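Local coordinates for exodeoxyribonuclease III (Neisseria meningitidis, PDB 2JC4), which probably degrades double-stranded DNA from its 3' ends as a metal-dependent exonuclease of the AP/ExoA family of DNA repair enzymes, at residues R100-Y105 / E129-E134. Numbering follows the deposited sequence.
Sequences RVINVY and EFVRDE
Strand 99-105, helix 115-135 and strand 141-144 form a beta-alpha-beta unit of the DNase I-like fold, and here the last turns of the helix, through Phe130, Val131 and Glu134, pack on Arg100 and Ile102 of the first strand. Segments 100-105 and 129-134 run nearly antiparallel, at 173°, their axes approaching to 10.9 Å. Ile102 is the apolar centre: its CD1 reaches CB of Glu134 at 3.9 Å and CG2 of Val131 at 4.2 Å. Its other branch, CG2, lies 4.0 Å from CE2 of Phe130, at the edge of the ring. One ring face of Phe130 takes CG of Glu134, 3.5 Å above the plane and displaced toward the rim, while the ring also stacks with His77. Glu134 bends at chi2 (-79°), which turns its carboxylate back to Arg100. There OE1 accepts from NE of Arg100 at 2.6 Å, in the guanidinium plane, with an N-H...O angle of 154°; a weak second bond runs from NH2 of Arg100 to the same OE1 at 3.1 Å. Arg137 holds OE2 of Glu134, and NH1 of Arg100 bonds to Asp75 O and Thr95 OG1. The buried ion pair is thus gripped from both ends, which should restrict the rotation of both charged groups and probably keeps both ionised, tying the end of the helix to the sheet beside an apolar contact.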
# COMPACT_ATOMS: atom_id res chain seq x y z
N ARG A 100 -12.34 8.75 0.16
CA ARG A 100 -12.47 7.31 0.35
C ARG A 100 -11.07 6.71 0.23
O ARG A 100 -10.45 6.82 -0.84
CB ARG A 100 -13.40 6.71 -0.71
CG ARG A 100 -13.80 5.27 -0.46
CD ARG A 100 -14.54 5.13 0.89
NE ARG A 100 -15.08 3.78 1.05
CZ ARG A 100 -15.62 3.30 2.17
NH1 ARG A 100 -15.71 4.06 3.26
NH2 ARG A 100 -16.06 2.05 2.19
N VAL A 101 -10.61 6.06 1.30
CA VAL A 101 -9.27 5.50 1.34
C VAL A 101 -9.43 3.98 1.33
O VAL A 101 -10.05 3.41 2.19
CB VAL A 101 -8.54 5.94 2.61
CG1 VAL A 101 -7.17 5.20 2.79
CG2 VAL A 101 -8.35 7.45 2.59
N ILE A 102 -8.90 3.31 0.32
CA ILE A 102 -8.90 1.84 0.32
C ILE A 102 -7.45 1.34 0.47
O ILE A 102 -6.67 1.51 -0.45
CB ILE A 102 -9.58 1.28 -0.98
CG1 ILE A 102 -10.98 1.94 -1.18
CG2 ILE A 102 -9.56 -0.26 -1.00
CD1 ILE A 102 -11.64 1.62 -2.53
N ASN A 103 -7.12 0.72 1.61
CA ASN A 103 -5.77 0.25 1.89
C ASN A 103 -5.69 -1.26 1.59
O ASN A 103 -6.51 -2.03 2.09
CB ASN A 103 -5.46 0.51 3.37
CG ASN A 103 -4.12 -0.05 3.83
OD1 ASN A 103 -3.21 -0.27 3.02
ND2 ASN A 103 -3.98 -0.23 5.15
N VAL A 104 -4.70 -1.66 0.81
CA VAL A 104 -4.53 -3.05 0.42
C VAL A 104 -3.13 -3.58 0.77
O VAL A 104 -2.12 -2.90 0.59
CB VAL A 104 -4.79 -3.22 -1.13
CG1 VAL A 104 -6.27 -3.12 -1.43
CG2 VAL A 104 -3.93 -2.19 -2.02
N TYR A 105 -3.11 -4.79 1.28
CA TYR A 105 -1.89 -5.57 1.32
C TYR A 105 -2.14 -6.73 0.34
O TYR A 105 -2.78 -7.73 0.70
CB TYR A 105 -1.57 -6.08 2.75
CG TYR A 105 -0.44 -7.07 2.68
CD1 TYR A 105 0.72 -6.74 1.97
CD2 TYR A 105 -0.55 -8.37 3.23
CE1 TYR A 105 1.78 -7.67 1.84
CE2 TYR A 105 0.52 -9.30 3.11
CZ TYR A 105 1.65 -8.94 2.39
OH TYR A 105 2.70 -9.82 2.19
N GLU A 129 -13.43 -5.58 -8.63
CA GLU A 129 -14.89 -5.46 -8.50
C GLU A 129 -15.27 -4.51 -7.36
O GLU A 129 -16.15 -3.64 -7.49
CB GLU A 129 -15.48 -6.87 -8.28
CG GLU A 129 -16.75 -7.09 -9.04
CD GLU A 129 -17.43 -8.39 -8.63
OE1 GLU A 129 -18.34 -8.33 -7.77
OE2 GLU A 129 -17.01 -9.44 -9.14
N PHE A 130 -14.62 -4.65 -6.23
CA PHE A 130 -14.93 -3.80 -5.09
C PHE A 130 -14.58 -2.35 -5.40
O PHE A 130 -15.39 -1.44 -5.14
CB PHE A 130 -14.11 -4.26 -3.89
CG PHE A 130 -14.21 -3.36 -2.69
CD1 PHE A 130 -15.44 -3.18 -2.04
CD2 PHE A 130 -13.07 -2.76 -2.17
CE1 PHE A 130 -15.54 -2.37 -0.91
CE2 PHE A 130 -13.16 -1.93 -1.03
CZ PHE A 130 -14.39 -1.77 -0.38
N VAL A 131 -13.37 -2.14 -5.91
CA VAL A 131 -12.89 -0.77 -6.23
C VAL A 131 -13.82 -0.13 -7.28
O VAL A 131 -14.25 1.03 -7.13
CB VAL A 131 -11.38 -0.72 -6.64
CG1 VAL A 131 -10.99 0.74 -6.99
CG2 VAL A 131 -10.48 -1.20 -5.49
N ARG A 132 -14.16 -0.86 -8.33
CA ARG A 132 -15.08 -0.34 -9.37
C ARG A 132 -16.43 0.21 -8.75
O ARG A 132 -16.94 1.30 -9.11
CB ARG A 132 -15.42 -1.46 -10.34
CG ARG A 132 -16.32 -0.98 -11.54
CD ARG A 132 -16.74 -2.15 -12.47
NE ARG A 132 -15.60 -2.73 -13.16
CZ ARG A 132 -15.19 -4.00 -13.04
NH1 ARG A 132 -15.85 -4.86 -12.26
NH2 ARG A 132 -14.12 -4.42 -13.73
N ASP A 133 -16.98 -0.57 -7.83
CA ASP A 133 -18.20 -0.23 -7.14
C ASP A 133 -18.01 0.98 -6.24
O ASP A 133 -18.85 1.93 -6.26
CB ASP A 133 -18.66 -1.45 -6.32
CG ASP A 133 -19.88 -1.18 -5.46
OD1 ASP A 133 -20.89 -0.65 -5.97
OD2 ASP A 133 -19.84 -1.52 -4.25
N GLU A 134 -16.91 0.99 -5.48
CA GLU A 134 -16.61 2.10 -4.58
C GLU A 134 -16.46 3.40 -5.35
O GLU A 134 -16.95 4.45 -4.91
CB GLU A 134 -15.34 1.81 -3.75
CG GLU A 134 -15.49 0.73 -2.69
CD GLU A 134 -16.18 1.26 -1.46
OE1 GLU A 134 -15.69 2.24 -0.89
OE2 GLU A 134 -17.20 0.70 -1.06